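Local coordinates for putative endonuclease/exonuclease/phosphatase family protein (Bacteroides thetaiotaomicron, PDB 3MPR), which is a putative member of the DNase I-like endonuclease/exonuclease/phosphatase family and probably acts as a metal-dependent nuclease, at residues R15-S20 / L54-D59; N211-N216 / F281-E286; Y248-E253 / E273-S278. All coordinates share one frame; numbering follows the deposited sequence.

Interaction 1 of 3, residues R15-S20 / L54-D59; sequences RNANGS and LHQLKD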
# COMPACT_ATOMS: atom_id res chain seq x y z
N ARG A 15 6.25 -18.29 1.36
CA ARG A 15 6.02 -19.57 0.69
C ARG A 15 7.32 -20.28 0.28
O ARG A 15 8.12 -19.77 -0.51
CB ARG A 15 5.09 -19.39 -0.52
CG ARG A 15 4.73 -20.69 -1.23
CD ARG A 15 4.07 -21.67 -0.26
NE ARG A 15 3.58 -22.88 -0.91
CZ ARG A 15 3.28 -23.99 -0.25
NH1 ARG A 15 3.44 -24.03 1.07
NH2 ARG A 15 2.85 -25.07 -0.89
N ASN A 16 7.54 -21.46 0.83
CA ASN A 16 8.76 -22.19 0.53
C ASN A 16 8.89 -22.46 -0.97
O ASN A 16 7.90 -22.71 -1.66
CB ASN A 16 8.82 -23.50 1.32
CG ASN A 16 7.87 -24.54 0.79
OD1 ASN A 16 6.77 -24.72 1.31
ND2 ASN A 16 8.28 -25.23 -0.26
N ALA A 17 10.11 -22.39 -1.47
CA ALA A 17 10.36 -22.65 -2.88
C ALA A 17 10.25 -24.14 -3.17
O ALA A 17 10.96 -24.95 -2.58
CB ALA A 17 11.72 -22.12 -3.29
N ASN A 18 9.34 -24.50 -4.08
CA ASN A 18 9.13 -25.90 -4.46
C ASN A 18 8.69 -26.05 -5.91
O ASN A 18 8.22 -25.09 -6.53
CB ASN A 18 8.10 -26.58 -3.55
CG ASN A 18 6.72 -25.97 -3.68
OD1 ASN A 18 5.93 -26.36 -4.55
ND2 ASN A 18 6.41 -24.99 -2.82
N GLY A 19 8.82 -27.26 -6.45
CA GLY A 19 8.52 -27.54 -7.84
C GLY A 19 7.05 -27.50 -8.23
O GLY A 19 6.73 -27.18 -9.38
N SER A 20 6.16 -27.82 -7.30
CA SER A 20 4.72 -27.76 -7.57
C SER A 20 4.23 -26.34 -7.83
O SER A 20 3.43 -26.11 -8.74
CB SER A 20 3.93 -28.36 -6.39
OG SER A 20 4.18 -29.75 -6.26
N LEU A 54 17.22 -21.39 3.16
CA LEU A 54 18.31 -20.43 3.17
C LEU A 54 18.53 -19.77 1.81
O LEU A 54 18.83 -18.59 1.74
CB LEU A 54 19.61 -21.11 3.65
CG LEU A 54 20.87 -20.23 3.66
CD1 LEU A 54 20.69 -19.02 4.57
CD2 LEU A 54 22.10 -21.04 4.08
N HIS A 55 18.38 -20.52 0.72
CA HIS A 55 18.62 -19.92 -0.59
C HIS A 55 17.64 -18.78 -0.87
O HIS A 55 18.02 -17.77 -1.46
CB HIS A 55 18.66 -20.95 -1.72
CG HIS A 55 17.32 -21.50 -2.11
ND1 HIS A 55 16.76 -22.62 -1.51
CD2 HIS A 55 16.46 -21.14 -3.09
CE1 HIS A 55 15.61 -22.89 -2.09
NE2 HIS A 55 15.40 -22.01 -3.05
N GLN A 56 16.40 -18.93 -0.41
CA GLN A 56 15.40 -17.88 -0.54
C GLN A 56 15.75 -16.64 0.29
O GLN A 56 15.48 -15.51 -0.11
CB GLN A 56 14.04 -18.41 -0.11
CG GLN A 56 13.48 -19.52 -0.99
CD GLN A 56 12.14 -19.98 -0.50
OE1 GLN A 56 11.12 -19.33 -0.75
NE2 GLN A 56 12.13 -21.09 0.22
N LEU A 57 16.31 -16.86 1.48
CA LEU A 57 16.74 -15.74 2.32
C LEU A 57 17.83 -14.94 1.63
O LEU A 57 17.84 -13.71 1.67
CB LEU A 57 17.21 -16.24 3.69
CG LEU A 57 16.14 -16.91 4.56
CD1 LEU A 57 16.77 -17.46 5.82
CD2 LEU A 57 15.02 -15.90 4.91
N LYS A 58 18.77 -15.65 0.99
CA LYS A 58 19.87 -14.98 0.29
C LYS A 58 19.36 -14.16 -0.90
O LYS A 58 19.84 -13.06 -1.16
CB LYS A 58 20.92 -16.01 -0.15
CG LYS A 58 21.78 -16.47 1.03
CD LYS A 58 22.71 -17.59 0.63
CE LYS A 58 23.55 -18.04 1.83
NZ LYS A 58 24.37 -19.23 1.43
N ASP A 59 18.39 -14.72 -1.62
CA ASP A 59 17.75 -14.00 -2.72
C ASP A 59 17.09 -12.73 -2.21
O ASP A 59 17.18 -11.67 -2.83
CB ASP A 59 16.65 -14.86 -3.35
CG ASP A 59 17.19 -16.11 -4.01
OD1 ASP A 59 18.41 -16.16 -4.28
OD2 ASP A 59 16.39 -17.04 -4.25
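The turn that follows strand 5-13 meets the first turn of helix 54-63 through Ala17 and Gln56, close to the metal site of this DNase I-like fold. The contact is small and near the surface. Ala17 CB points at the helix and rests on the side chain of Gln56, 3.5 Å from Gln56 CD and 3.9 Å from Gln56 CG. Gln56 has CG anti to its carbonyl carbon (chi1 -65°). The chain then runs straight out from the helix. This brings its amide end to the backbone of the turn, beside Arg15 O and Ala17 N. The Ala17 methyl also approaches the His55 ring obliquely. One face of that ring takes the CG of its own neighbour Gln56, 3.7 Å above the plane. Trp28 of helix 28-41 touches both Ala17 and Gln56. Within the turn, Asn18 ND2 donates to Asn16 O at 3.0 Å, from 38° above the carbonyl plane. Asn18 is the N-cap of helix 19-24, its OD1 accepting from Asp21 N. Arg15 starts away from helix 54-63; its NE pairs with Asp21 and its NH1 with Glu51, a magnesium ligand of this protein, though no metal is bound here. Asn16 N also donates to Glu51. Such packing of a post-strand turn against a nearby helix, beside an acidic metal ligand, fits the active-site rim of the DNase I-like fold.

Interaction 2 of 3, residues N211-N216 / F281-E286; sequences NGTFNN and FPVKVE
Phe281 N donates to Thr213 O at 2.8 Å with an N-H...O angle of 158°, and this one backbone bond joins the 211-216 loop to the residues entering strand 283-289. The Phe281 ring carries most of the contact. Asn215 ND2 sits over one of its faces, 3.3 Å above the plane and offset toward the rim. Asn215 CB lies 3.8 Å from Phe281 CZ. The Asn215 amide is steeply inclined to the ring, the two planes being 59° apart. At the edge of the ring, in its plane, Gly212 O comes within 3.4 Å of Phe281 CD2. Asn211 approaches obliquely, its ND2 3.8 Å from Phe281 CE2. Further along the strand, Thr213 CG2 meets Val283 CG2 at 3.6 Å, methyl to methyl. The Thr213 CG2 stands anti to its carbonyl carbon, while OG1 (chi1 68°) is held by Asp228 and by Ile227 N. The side-chain amides also have partners outside the two segments: Asn211 ND2 donates to Ser221 O, and Asn215 OD1 accepts from Phe217 N. Arg249 of the second subunit packs on both Asn211 and Phe281. The contact thus sets an aromatic ring among amides and carbonyls. Gly212 O is buried with no hydrogen-bond partner in the model, and the weakly positive ring edge probably offsets only part of that cost.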
# COMPACT_ATOMS: atom_id res chain seq x y z
N ASN A 211 -9.40 -8.26 2.87
CA ASN A 211 -9.34 -9.71 2.83
C ASN A 211 -8.72 -10.22 4.14
O ASN A 211 -8.16 -9.44 4.92
CB ASN A 211 -8.49 -10.17 1.64
CG ASN A 211 -9.06 -11.40 0.96
OD1 ASN A 211 -9.45 -12.36 1.62
ND2 ASN A 211 -9.14 -11.37 -0.38
N GLY A 212 -8.84 -11.52 4.36
CA GLY A 212 -8.08 -12.21 5.39
C GLY A 212 -6.67 -12.44 4.88
O GLY A 212 -6.27 -11.84 3.88
N THR A 213 -5.91 -13.32 5.53
CA THR A 213 -4.49 -13.36 5.24
C THR A 213 -4.01 -14.52 4.37
O THR A 213 -2.95 -14.42 3.75
CB THR A 213 -3.65 -13.28 6.53
OG1 THR A 213 -3.83 -14.48 7.30
CG2 THR A 213 -4.07 -12.06 7.34
N PHE A 214 -4.76 -15.62 4.30
CA PHE A 214 -4.40 -16.71 3.39
C PHE A 214 -5.15 -16.58 2.06
O PHE A 214 -6.35 -16.31 2.05
CB PHE A 214 -4.70 -18.06 4.04
CG PHE A 214 -4.22 -19.26 3.23
CD1 PHE A 214 -2.89 -19.39 2.88
CD2 PHE A 214 -5.11 -20.25 2.84
CE1 PHE A 214 -2.45 -20.48 2.13
CE2 PHE A 214 -4.68 -21.35 2.11
CZ PHE A 214 -3.35 -21.46 1.75
N ASN A 215 -4.45 -16.78 0.94
CA ASN A 215 -5.11 -16.75 -0.36
C ASN A 215 -4.93 -18.02 -1.21
O ASN A 215 -5.64 -18.20 -2.20
CB ASN A 215 -4.73 -15.49 -1.16
CG ASN A 215 -3.25 -15.43 -1.49
OD1 ASN A 215 -2.71 -16.34 -2.13
ND2 ASN A 215 -2.59 -14.35 -1.08
N ASN A 216 -3.99 -18.90 -0.84
CA ASN A 216 -3.79 -20.14 -1.58
C ASN A 216 -3.41 -19.91 -3.06
O ASN A 216 -3.74 -20.72 -3.93
CB ASN A 216 -5.06 -21.00 -1.49
CG ASN A 216 -4.81 -22.46 -1.82
OD1 ASN A 216 -3.73 -22.99 -1.55
ND2 ASN A 216 -5.80 -23.12 -2.42
N PHE A 281 -1.24 -12.93 2.07
CA PHE A 281 -1.02 -11.50 1.93
C PHE A 281 -0.18 -11.02 3.10
O PHE A 281 -0.35 -11.51 4.21
CB PHE A 281 -2.35 -10.75 1.96
CG PHE A 281 -3.25 -11.09 0.80
CD1 PHE A 281 -2.80 -10.93 -0.50
CD2 PHE A 281 -4.53 -11.55 1.01
CE1 PHE A 281 -3.61 -11.23 -1.57
CE2 PHE A 281 -5.35 -11.86 -0.07
CZ PHE A 281 -4.88 -11.70 -1.35
N PRO A 282 0.71 -10.03 2.87
CA PRO A 282 1.43 -9.45 4.01
C PRO A 282 0.48 -8.68 4.93
O PRO A 282 -0.48 -8.07 4.47
CB PRO A 282 2.41 -8.48 3.36
CG PRO A 282 1.85 -8.18 2.03
CD PRO A 282 1.07 -9.40 1.59
N VAL A 283 0.76 -8.72 6.23
CA VAL A 283 0.05 -7.90 7.17
C VAL A 283 1.00 -6.77 7.57
O VAL A 283 2.11 -7.04 8.02
CB VAL A 283 -0.35 -8.69 8.43
CG1 VAL A 283 -0.89 -7.75 9.51
CG2 VAL A 283 -1.37 -9.79 8.10
N LYS A 284 0.58 -5.53 7.39
CA LYS A 284 1.44 -4.39 7.70
C LYS A 284 0.82 -3.58 8.84
O LYS A 284 -0.34 -3.19 8.77
CB LYS A 284 1.63 -3.50 6.45
CG LYS A 284 2.28 -2.17 6.76
CD LYS A 284 2.38 -1.28 5.53
CE LYS A 284 2.61 0.18 5.93
NZ LYS A 284 2.99 1.05 4.75
N VAL A 285 1.61 -3.32 9.87
CA VAL A 285 1.11 -2.59 11.04
C VAL A 285 2.03 -1.42 11.39
O VAL A 285 3.26 -1.56 11.39
CB VAL A 285 0.96 -3.52 12.26
CG1 VAL A 285 0.69 -2.70 13.55
CG2 VAL A 285 -0.17 -4.55 12.01
N GLU A 286 1.44 -0.26 11.65
CA GLU A 286 2.20 0.93 12.00
C GLU A 286 1.99 1.18 13.48
O GLU A 286 0.86 1.25 13.95
CB GLU A 286 1.75 2.13 11.14
CG GLU A 286 2.18 1.97 9.67
CD GLU A 286 1.21 2.65 8.69
OE1 GLU A 286 1.48 3.79 8.30
OE2 GLU A 286 0.20 2.02 8.32

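Interaction 3 of 3, residues Y248-E253 / E273-S278; sequences YRSVRE and EARTPS. With ACY (acetic acid), chain E.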
# COMPACT_ATOMS: atom_id res chain seq x y z
N TYR A 248 0.64 -9.04 -9.15
CA TYR A 248 1.35 -8.86 -10.41
C TYR A 248 0.63 -9.65 -11.51
O TYR A 248 -0.47 -10.16 -11.28
CB TYR A 248 2.84 -9.25 -10.27
CG TYR A 248 3.15 -10.74 -10.13
CD1 TYR A 248 3.63 -11.46 -11.21
CD2 TYR A 248 3.02 -11.40 -8.92
CE1 TYR A 248 3.94 -12.80 -11.10
CE2 TYR A 248 3.33 -12.76 -8.79
CZ TYR A 248 3.80 -13.45 -9.90
OH TYR A 248 4.11 -14.79 -9.84
N ARG A 249 1.22 -9.72 -12.70
CA ARG A 249 0.55 -10.40 -13.81
C ARG A 249 1.52 -11.31 -14.51
O ARG A 249 2.71 -11.00 -14.60
CB ARG A 249 -0.01 -9.40 -14.83
CG ARG A 249 -1.05 -8.41 -14.28
CD ARG A 249 -2.43 -9.03 -14.04
NE ARG A 249 -3.36 -8.00 -13.56
CZ ARG A 249 -3.48 -7.64 -12.29
NH1 ARG A 249 -2.78 -8.28 -11.35
NH2 ARG A 249 -4.32 -6.67 -11.94
N SER A 250 1.01 -12.42 -15.04
CA SER A 250 1.82 -13.30 -15.87
C SER A 250 1.06 -13.62 -17.15
O SER A 250 -0.15 -13.46 -17.22
CB SER A 250 2.15 -14.59 -15.11
OG SER A 250 0.96 -15.32 -14.87
N VAL A 251 1.79 -14.05 -18.17
CA VAL A 251 1.16 -14.46 -19.41
C VAL A 251 0.50 -15.81 -19.23
O VAL A 251 1.11 -16.75 -18.72
CB VAL A 251 2.18 -14.53 -20.57
CG1 VAL A 251 1.51 -15.08 -21.83
CG2 VAL A 251 2.77 -13.16 -20.83
N ARG A 252 -0.76 -15.90 -19.64
CA ARG A 252 -1.52 -17.14 -19.59
C ARG A 252 -1.00 -18.11 -20.64
O ARG A 252 -1.01 -17.80 -21.84
CB ARG A 252 -3.00 -16.86 -19.87
CG ARG A 252 -3.93 -17.11 -18.71
CD ARG A 252 -5.38 -17.13 -19.16
NE ARG A 252 -6.24 -16.37 -18.24
CZ ARG A 252 -6.59 -16.78 -17.03
NH1 ARG A 252 -6.16 -17.95 -16.56
NH2 ARG A 252 -7.38 -16.02 -16.27
N GLU A 253 -0.55 -19.28 -20.20
CA GLU A 253 -0.07 -20.32 -21.11
C GLU A 253 -1.24 -21.07 -21.73
O GLU A 253 -1.67 -20.75 -22.85
CB GLU A 253 0.84 -21.30 -20.38
CG GLU A 253 0.13 -22.16 -19.34
CD GLU A 253 0.82 -23.50 -19.14
OE1 GLU A 253 1.75 -23.81 -19.92
OE2 GLU A 253 0.44 -24.24 -18.20
N GLU A 273 -3.05 -13.19 -16.48
CA GLU A 273 -3.81 -13.52 -15.29
C GLU A 273 -3.16 -12.90 -14.06
O GLU A 273 -1.94 -12.72 -14.01
CB GLU A 273 -3.95 -15.03 -15.11
CG GLU A 273 -2.65 -15.76 -14.86
CD GLU A 273 -2.84 -17.28 -14.85
OE1 GLU A 273 -3.41 -17.81 -13.86
OE2 GLU A 273 -2.45 -17.95 -15.84
N ALA A 274 -3.97 -12.59 -13.06
CA ALA A 274 -3.45 -12.06 -11.81
C ALA A 274 -2.71 -13.17 -11.07
O ALA A 274 -3.11 -14.33 -11.14
CB ALA A 274 -4.57 -11.51 -10.95
N ARG A 275 -1.64 -12.79 -10.38
CA ARG A 275 -0.85 -13.72 -9.57
C ARG A 275 -0.61 -13.04 -8.23
O ARG A 275 -0.36 -11.83 -8.20
CB ARG A 275 0.52 -13.95 -10.21
CG ARG A 275 0.51 -14.72 -11.51
CD ARG A 275 0.39 -16.21 -11.24
NE ARG A 275 0.36 -16.99 -12.47
CZ ARG A 275 0.18 -18.31 -12.50
NH1 ARG A 275 0.03 -18.98 -11.37
NH2 ARG A 275 0.15 -18.95 -13.67
N THR A 276 -0.67 -13.79 -7.14
CA THR A 276 -0.35 -13.21 -5.84
C THR A 276 1.14 -13.44 -5.57
O THR A 276 1.67 -14.50 -5.90
CB THR A 276 -1.21 -13.81 -4.72
OG1 THR A 276 -1.03 -15.24 -4.69
CG2 THR A 276 -2.68 -13.49 -4.94
N PRO A 277 1.83 -12.44 -5.00
CA PRO A 277 3.27 -12.56 -4.76
C PRO A 277 3.61 -13.71 -3.82
O PRO A 277 4.67 -14.30 -3.95
CB PRO A 277 3.63 -11.21 -4.14
CG PRO A 277 2.60 -10.26 -4.70
CD PRO A 277 1.33 -11.08 -4.77
N SER A 278 2.72 -14.03 -2.88
CA SER A 278 2.85 -15.26 -2.11
C SER A 278 1.46 -15.84 -1.88
O SER A 278 0.48 -15.23 -2.27
CB SER A 278 3.53 -15.02 -0.76
OG SER A 278 3.62 -16.24 -0.05
C ACY E . 4.36 -7.44 -13.30
O ACY E . 5.14 -8.30 -12.81
OXT ACY E . 3.10 -7.49 -13.24
CH3 ACY E . 5.00 -6.28 -13.98
O HOH W 1 2.56 -16.14 -7.91
O HOH W 2 0.45 -17.61 -16.13
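The Tyr248 ring takes Arg275 CB over one face, a CH-pi contact of 3.5 Å from CB to the ring centroid, 20° off the normal. Thr276 O and Pro277 CA lie at its edge. Tyr248 CG stands between its backbone N and carbonyl carbon (chi1 72°), which brings the ring to Arg275 CB. The Arg252 guanidinium has Glu273 CB over the centre of one face. The Arg275 guanidinium has Glu273 OE1 over one face. At its edge Arg275 NE donates to Ser250 OG in plane at 3.0 Å, nearly straight at 168°. Arg275 NH1 bonds to Arg24 O and pairs with Asp26. A water bridges Ser250 OG, Val251 O, Glu273 OE2 and Arg275 NH2. Glu273 OE2 pairs with Arg252 NH1 at a long 3.8 Å and with Arg275 NH2 at 3.5 Å, by charge alone. The backbones form an antiparallel two-stranded ladder, with Tyr248, Ser250, Glu273 and Arg275 on one face. Tyr248-Arg275 and Ser250-Glu273 are its hydrogen-bonded pairs. Tyr248 O is gripped twice, by Arg275 N and Arg249 NH1 from opposite faces of its plane. Tyr248 OH bonds to Gln30 and to a water held by Thr276 O. With the ring gone, as in an alanine here, Arg275 CB is likely to lose its CH-pi face and Gln30 its hydroxyl partner. Arg249 N binds an acetate, probably from the crystallisation liquor, while Arg249 NE reaches Ser221 O of the second subunit. Tyr248 and Pro277 pack on Val34 of helix 28-41, and Pro277 also touches Tyr12 of strand 5-13, so the base of the projecting hairpin is seated there.

How the interactions relate
From the N terminus, interaction 1 closes first, around a loop of 33 residues that takes in the rest of helix 19-24, helix 28-41 and strand 46-50. It is complete long before the others begin. Interaction 2 then opens at 211-216 and closes at 281-286. Interaction 3 opens and closes between those two ends, and its own hairpin contains the unmodelled residues 254-269. Residues 273-278 link all three. Ser278 OG packs on Arg15 CB at 3.5 Å, and Thr276 OG1 probably bonds to Asn215 OD1. Interactions 1 and 2 do not touch. Together the contacts tie the rim near the metal site, the start of strand 283-289 and the projecting hairpin. Interactions 2 and 3 also meet the second subunit.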